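Local coordinates for DNA processing protein DprA (Streptococcus pneumoniae, PDB 3UQZ), which binds single-stranded DNA cooperatively, protects it from nucleases and helps load the RecA recombinase onto it during natural transformation, at residues S86-Y89 / D90-V93; R115-K119 / Q120-S124; Q130-E133 / N134-I138. All coordinates share one frame; numbering follows the deposited sequence.

Interaction 1: S86-Y89 / D90-V93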
loop_
_atom_site.group_PDB
_atom_site.type_symbol
_atom_site.label_atom_id
_atom_site.label_comp_id
_atom_site.label_asym_id
_atom_site.label_seq_id
_atom_site.Cartn_x
_atom_site.Cartn_y
_atom_site.Cartn_z
ATOM N N SER A 86 -4.406 5.301 29.808
ATOM C CA SER A 86 -3.481 5.697 30.874
ATOM C C SER A 86 -2.015 5.596 30.450
ATOM O O SER A 86 -1.176 6.286 31.027
ATOM C CB SER A 86 -3.708 4.845 32.117
ATOM O OG SER A 86 -3.285 3.512 31.888
ATOM N N GLU A 87 -1.706 4.733 29.457
ATOM C CA GLU A 87 -0.352 4.473 28.959
ATOM C C GLU A 87 0.214 5.542 28.028
ATOM O O GLU A 87 1.416 5.525 27.753
ATOM C CB GLU A 87 -0.275 3.107 28.272
ATOM C CG GLU A 87 -0.532 1.914 29.170
ATOM C CD GLU A 87 -0.876 0.687 28.353
ATOM O OE1 GLU A 87 -1.402 -0.283 28.942
ATOM O OE2 GLU A 87 -0.631 0.696 27.122
ATOM N N ILE A 88 -0.625 6.442 27.509
ATOM C CA ILE A 88 -0.158 7.476 26.586
ATOM C C ILE A 88 0.531 8.618 27.303
ATOM O O ILE A 88 0.322 8.832 28.501
ATOM C CB ILE A 88 -1.258 7.988 25.611
ATOM C CG1 ILE A 88 -2.386 8.751 26.344
ATOM C CG2 ILE A 88 -1.797 6.871 24.735
ATOM C CD1 ILE A 88 -2.923 9.922 25.632
ATOM N N TYR A 89 1.349 9.363 26.566
ATOM C CA TYR A 89 1.988 10.547 27.110
ATOM C C TYR A 89 0.880 11.618 27.190
ATOM O O TYR A 89 0.103 11.772 26.236
ATOM C CB TYR A 89 3.153 11.006 26.209
ATOM C CG TYR A 89 3.662 12.387 26.559
ATOM C CD1 TYR A 89 4.340 12.621 27.755
ATOM C CD2 TYR A 89 3.419 13.472 25.724
ATOM C CE1 TYR A 89 4.771 13.898 28.103
ATOM C CE2 TYR A 89 3.842 14.756 26.065
ATOM C CZ TYR A 89 4.521 14.963 27.254
ATOM O OH TYR A 89 4.952 16.222 27.595
ATOM N N ASP A 90 0.789 12.321 28.332
ATOM C CA ASP A 90 -0.211 13.370 28.582
ATOM C C ASP A 90 -1.652 12.823 28.570
ATOM O O ASP A 90 -2.556 13.440 28.009
ATOM C CB ASP A 90 -0.007 14.593 27.646
ATOM C CG ASP A 90 -0.639 15.889 28.114
ATOM O OD1 ASP A 90 -0.756 16.081 29.332
ATOM O OD2 ASP A 90 -1.002 16.718 27.252
ATOM N N ALA A 91 -1.860 11.657 29.211
ATOM C CA ALA A 91 -3.171 11.020 29.320
ATOM C C ALA A 91 -4.190 11.997 29.946
ATOM O O ALA A 91 -3.832 12.697 30.895
ATOM C CB ALA A 91 -3.066 9.766 30.164
ATOM N N PRO A 92 -5.425 12.133 29.400
ATOM C CA PRO A 92 -6.397 13.072 30.002
ATOM C C PRO A 92 -6.601 12.773 31.474
ATOM O O PRO A 92 -6.805 11.630 31.872
ATOM C CB PRO A 92 -7.684 12.862 29.189
ATOM C CG PRO A 92 -7.492 11.598 28.480
ATOM C CD PRO A 92 -6.018 11.416 28.254
ATOM N N VAL A 93 -6.437 13.796 32.287
ATOM C CA VAL A 93 -6.541 13.687 33.736
ATOM C C VAL A 93 -8.009 13.612 34.230
ATOM O O VAL A 93 -8.294 12.923 35.210
ATOM C CB VAL A 93 -5.662 14.777 34.383
ATOM C CG1 VAL A 93 -6.457 15.967 34.905
ATOM C CG2 VAL A 93 -4.736 14.190 35.418
#
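A type II beta turn running from I88 to A91 carries this local contact, with Y89 and D90 at its corners. I88 O stands 3.6 Å from A91 N, and the pair does not count as a hydrogen bond. Type II turns favour glycine in the third place; here D90 adopts the left-handed backbone conformation (phi 63°), which aspartate tolerates better than most residues with a side chain. D90 CB lies over one face of the Y89 ring as a CH-pi contact, 4.3 Å from the ring centroid and displaced toward the rim. Y89 sets this up by swinging its ring beside its own carbonyl carbon, chi1 168°. Inside the turn I88 folds its CG1 branch between its N and carbonyl carbon, bringing CG1 to 4.0 Å from A91 CB, while CD1 reaches P92 CD at 4.3 Å. Small A91 and rigid P92 suit this buried edge. The D90 carboxylate accepts from N18 ND2 through OD1, joining the turn to helix 18-28. On another flank R210 of helix 204-215 meets I88 and P92, as the chain passes from helix 83-86 to strand 94-99.

Interaction 2: R115-K119 / Q120-S124. With SO4 (sulfate ion), chain D.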
loop_
_atom_site.group_PDB
_atom_site.type_symbol
_atom_site.label_atom_id
_atom_site.label_comp_id
_atom_site.label_asym_id
_atom_site.label_seq_id
_atom_site.Cartn_x
_atom_site.Cartn_y
_atom_site.Cartn_z
ATOM N N ARG A 115 -11.684 15.609 6.447
ATOM C CA ARG A 115 -12.864 16.394 6.824
ATOM C C ARG A 115 -13.690 16.616 5.535
ATOM O O ARG A 115 -14.915 16.570 5.571
ATOM C CB ARG A 115 -12.453 17.749 7.460
ATOM C CG ARG A 115 -12.699 17.900 8.966
ATOM C CD ARG A 115 -11.550 17.411 9.876
ATOM N NE ARG A 115 -11.601 18.038 11.208
ATOM C CZ ARG A 115 -11.070 17.556 12.338
ATOM N NH1 ARG A 115 -10.432 16.395 12.345
ATOM N NH2 ARG A 115 -11.184 18.230 13.465
ATOM N N ALA A 116 -13.000 16.799 4.390
ATOM C CA ALA A 116 -13.578 16.992 3.057
ATOM C C ALA A 116 -13.239 15.771 2.189
ATOM O O ALA A 116 -12.492 15.860 1.211
ATOM C CB ALA A 116 -13.029 18.272 2.428
ATOM N N CYS A 117 -13.757 14.614 2.581
ATOM C CA CYS A 117 -13.500 13.378 1.861
ATOM C C CYS A 117 -14.386 13.272 0.612
ATOM O O CYS A 117 -15.314 14.062 0.431
ATOM C CB CYS A 117 -13.700 12.182 2.788
ATOM S SG CYS A 117 -15.434 11.835 3.177
ATOM N N SER A 118 -14.117 12.257 -0.216
ATOM C CA SER A 118 -14.871 11.931 -1.423
ATOM C C SER A 118 -15.941 10.886 -1.086
ATOM O O SER A 118 -15.859 10.230 -0.039
ATOM C CB SER A 118 -13.925 11.383 -2.490
ATOM O OG SER A 118 -13.523 10.055 -2.205
ATOM N N LYS A 119 -16.917 10.696 -1.989
ATOM C CA LYS A 119 -17.977 9.707 -1.800
ATOM C C LYS A 119 -17.405 8.291 -1.768
ATOM O O LYS A 119 -17.911 7.447 -1.022
ATOM C CB LYS A 119 -19.096 9.876 -2.842
ATOM C CG LYS A 119 -20.075 10.984 -2.449
ATOM C CD LYS A 119 -21.022 11.403 -3.564
ATOM C CE LYS A 119 -21.883 12.565 -3.121
ATOM N NZ LYS A 119 -22.579 13.210 -4.265
ATOM N N GLN A 120 -16.298 8.065 -2.518
ATOM C CA GLN A 120 -15.568 6.794 -2.586
ATOM C C GLN A 120 -14.871 6.509 -1.265
ATOM O O GLN A 120 -14.914 5.374 -0.793
ATOM C CB GLN A 120 -14.564 6.777 -3.757
ATOM C CG GLN A 120 -15.211 6.822 -5.153
ATOM C CD GLN A 120 -15.973 5.562 -5.508
ATOM O OE1 GLN A 120 -17.194 5.473 -5.323
ATOM N NE2 GLN A 120 -15.272 4.568 -6.045
ATOM N N GLY A 121 -14.290 7.549 -0.664
ATOM C CA GLY A 121 -13.655 7.478 0.648
ATOM C C GLY A 121 -14.618 7.024 1.731
ATOM O O GLY A 121 -14.302 6.101 2.491
ATOM N N ALA A 122 -15.828 7.626 1.763
ATOM C CA ALA A 122 -16.886 7.266 2.713
ATOM C C ALA A 122 -17.376 5.830 2.511
ATOM O O ALA A 122 -17.636 5.140 3.495
ATOM C CB ALA A 122 -18.048 8.238 2.605
ATOM N N LYS A 123 -17.484 5.369 1.243
ATOM C CA LYS A 123 -17.939 4.003 0.936
ATOM C C LYS A 123 -16.876 2.962 1.336
ATOM O O LYS A 123 -17.231 1.844 1.722
ATOM C CB LYS A 123 -18.335 3.848 -0.547
ATOM C CG LYS A 123 -19.556 4.648 -1.000
ATOM C CD LYS A 123 -20.845 3.839 -1.039
ATOM C CE LYS A 123 -22.058 4.738 -0.987
ATOM N NZ LYS A 123 -23.286 3.976 -0.647
ATOM N N SER A 124 -15.579 3.351 1.272
ATOM C CA SER A 124 -14.437 2.511 1.651
ATOM C C SER A 124 -14.490 2.221 3.147
ATOM O O SER A 124 -14.337 1.070 3.550
ATOM C CB SER A 124 -13.117 3.202 1.314
ATOM O OG SER A 124 -13.075 3.595 -0.046
HETATM S S SO4 D . -7.952 16.683 7.953
HETATM O O1 SO4 D . -8.173 16.953 9.368
HETATM O O2 SO4 D . -6.924 17.605 7.433
HETATM O O3 SO4 D . -7.505 15.298 7.795
HETATM O O4 SO4 D . -9.190 16.879 7.213
#
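R115 meets the sulfate first through its backbone, R115 N donating to sulfate O4 at 2.9 Å. Its side chain, bent at chi2 (88°), lays methylene CD 3.4 Å from sulfate O1. The ion probably came from the crystallisation liquor, but its place is consistent with a surface able to receive a phosphate. Further on, the C117 side chain heads for the helix from its first bond, and SG ends 4.5 Å from A122 CB, a modest apolar contact that small A122 accommodates. S118 then caps the helix: with chi1 at 75° its hydroxyl is folded back so that OG accepts from G121 N at 3.0 Å, while the E223 carboxylate, just after strand 218-222, is hydrogen-bonded to the same OG. S118 O starts the regular pattern by accepting from A122 N (3.2 Å, 162°). K119 O follows by accepting from K123 N at 3.1 Å, and the long arm of K119 runs extended, as suits an exposed lysine. Beyond, S124 N and OG grip Q120 O from opposite faces of its carbonyl plane, and L252 of the second subunit packs on Q120, K123 and S124. This is a serine N-cap, bonded to the N3 amide, opening the helix of beta-alpha-beta unit 108-113/119-130/137-140 in the Rossmann-like domain.

Interaction 3: Q130-E133 / N134-I138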
loop_
_atom_site.group_PDB
_atom_site.type_symbol
_atom_site.label_atom_id
_atom_site.label_comp_id
_atom_site.label_asym_id
_atom_site.label_seq_id
_atom_site.Cartn_x
_atom_site.Cartn_y
_atom_site.Cartn_z
ATOM N N GLN A 130 -18.320 -2.645 7.942
ATOM C CA GLN A 130 -19.285 -3.733 7.763
ATOM C C GLN A 130 -18.605 -5.095 7.943
ATOM O O GLN A 130 -19.131 -5.939 8.658
ATOM C CB GLN A 130 -19.981 -3.626 6.403
ATOM C CG GLN A 130 -21.168 -2.664 6.400
ATOM C CD GLN A 130 -21.563 -2.150 5.023
ATOM O OE1 GLN A 130 -20.963 -2.475 3.987
ATOM N NE2 GLN A 130 -22.590 -1.310 4.988
ATOM N N GLY A 131 -17.405 -5.244 7.377
ATOM C CA GLY A 131 -16.577 -6.443 7.472
ATOM C C GLY A 131 -16.041 -6.750 8.860
ATOM O O GLY A 131 -15.577 -7.867 9.097
ATOM N N LEU A 132 -16.089 -5.765 9.792
ATOM C CA LEU A 132 -15.654 -5.926 11.183
ATOM C C LEU A 132 -16.667 -6.757 11.985
ATOM O O LEU A 132 -16.311 -7.316 13.020
ATOM C CB LEU A 132 -15.385 -4.573 11.870
ATOM C CG LEU A 132 -14.151 -3.782 11.397
ATOM C CD1 LEU A 132 -14.138 -2.408 12.013
ATOM C CD2 LEU A 132 -12.848 -4.503 11.715
ATOM N N GLU A 133 -17.915 -6.873 11.472
ATOM C CA GLU A 133 -19.029 -7.671 12.011
ATOM C C GLU A 133 -19.338 -7.351 13.471
ATOM O O GLU A 133 -19.503 -8.263 14.284
ATOM C CB GLU A 133 -18.814 -9.204 11.795
ATOM C CG GLU A 133 -18.059 -9.608 10.534
ATOM C CD GLU A 133 -18.134 -11.069 10.148
ATOM O OE1 GLU A 133 -17.392 -11.902 10.720
ATOM O OE2 GLU A 133 -18.911 -11.363 9.214
ATOM N N ASN A 134 -19.381 -6.048 13.807
ATOM C CA ASN A 134 -19.655 -5.519 15.151
ATOM C C ASN A 134 -18.766 -6.070 16.278
ATOM O O ASN A 134 -19.157 -6.026 17.441
ATOM C CB ASN A 134 -21.144 -5.594 15.489
ATOM C CG ASN A 134 -22.016 -4.742 14.610
ATOM O OD1 ASN A 134 -21.588 -3.751 13.998
ATOM N ND2 ASN A 134 -23.278 -5.099 14.558
ATOM N N GLU A 135 -17.572 -6.562 15.938
ATOM C CA GLU A 135 -16.611 -7.095 16.906
ATOM C C GLU A 135 -15.901 -5.974 17.687
ATOM O O GLU A 135 -15.373 -6.223 18.771
ATOM C CB GLU A 135 -15.552 -7.953 16.191
ATOM C CG GLU A 135 -15.982 -9.378 15.914
ATOM C CD GLU A 135 -15.242 -10.383 16.772
ATOM O OE1 GLU A 135 -14.054 -10.657 16.483
ATOM O OE2 GLU A 135 -15.846 -10.884 17.748
ATOM N N LEU A 136 -15.846 -4.753 17.114
ATOM C CA LEU A 136 -15.144 -3.612 17.710
ATOM C C LEU A 136 -16.011 -2.381 17.835
ATOM O O LEU A 136 -16.851 -2.121 16.978
ATOM C CB LEU A 136 -13.895 -3.249 16.870
ATOM C CG LEU A 136 -12.859 -4.344 16.645
ATOM C CD1 LEU A 136 -11.944 -4.011 15.477
ATOM C CD2 LEU A 136 -12.094 -4.620 17.895
ATOM N N VAL A 137 -15.763 -1.593 18.880
ATOM C CA VAL A 137 -16.428 -0.307 19.112
ATOM C C VAL A 137 -15.685 0.707 18.226
ATOM O O VAL A 137 -14.445 0.780 18.261
ATOM C CB VAL A 137 -16.401 0.113 20.616
ATOM C CG1 VAL A 137 -16.972 1.514 20.819
ATOM C CG2 VAL A 137 -17.147 -0.888 21.471
ATOM N N ILE A 138 -16.445 1.458 17.418
ATOM C CA ILE A 138 -15.875 2.452 16.510
ATOM C C ILE A 138 -15.658 3.766 17.253
ATOM O O ILE A 138 -16.632 4.434 17.651
ATOM C CB ILE A 138 -16.724 2.607 15.207
ATOM C CG1 ILE A 138 -16.952 1.252 14.458
ATOM C CG2 ILE A 138 -16.194 3.714 14.278
ATOM C CD1 ILE A 138 -15.742 0.369 14.166
#
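L132, L136 and I138 form a small apolar cluster across the tight connection that leads from helix 119-130 into strand 137-140, the return leg from helix to sheet in this Rossmann-like domain. The chain reverses through two overlapping turns. A type I turn from Q130 to E133 lies at the C-terminal end of helix 119-130, closed by E133 N donating to Q130 O at 3.2 Å; E133 is the first residue to leave helical angles. A type I' turn from L132 to E135 follows, with E133 and N134 both at positive phi (54° each). Asparagine is well suited to such a left-handed corner, glutamate less so. E135 N donates to L132 O at 3.3 Å; the bond is fairly straight at hydrogen (157°), but the donor stands 49° above the carbonyl plane, away from the lone-pair directions. E135 CB rests beside the same oxygen.

The forked end of L132 divides its two methyls between two partners. CD2 meets L136 CD1 at 3.9 Å, the side chains crossing at about a right angle, and CD1 meets I138 CD1, also at 3.9 Å. I138 has its CG1 branch anti to its carbonyl carbon, and CD1 continues that branch to the leucine. V276 and L277 of helix 273-279 also touch L132, while A150 and A154 of helix 146-157 pack on I138. N134 ND2 donates to N157 O, fastening the outer corner of the turn to the end of helix 146-157.

The chemistry therefore divides by side: branched aliphatic groups fill the buried interior, while E133 and E135 are exposed, their OE1 atoms 6.8 Å apart. At that distance the like charges probably repel only mildly in solvent. The backbone bonds, the N134 to N157 bond and the methyl contacts together hold the turn.

How the interactions relate
Following the chain from the N terminus, the three contacts come in series; none nests within or crosses another. Interaction 1 closes the loop between helix 83-86 and strand 94-99, on the side of the domain that meets helix 18-28. After strand 108-113 the chain reaches interaction 2, at the start of helix 119-130, and interaction 3 follows where that helix gives way to strand 137-140. Interactions 2 and 3 thus lie at the two ends of the helix in one beta-alpha-beta crossover between the neighbouring parallel strands 108-113 and 137-140, their nearest atoms about 6 Å apart. Interaction 1 is remote from interaction 2: their centres are about 31 Å apart, on opposite sides of the chain's centre.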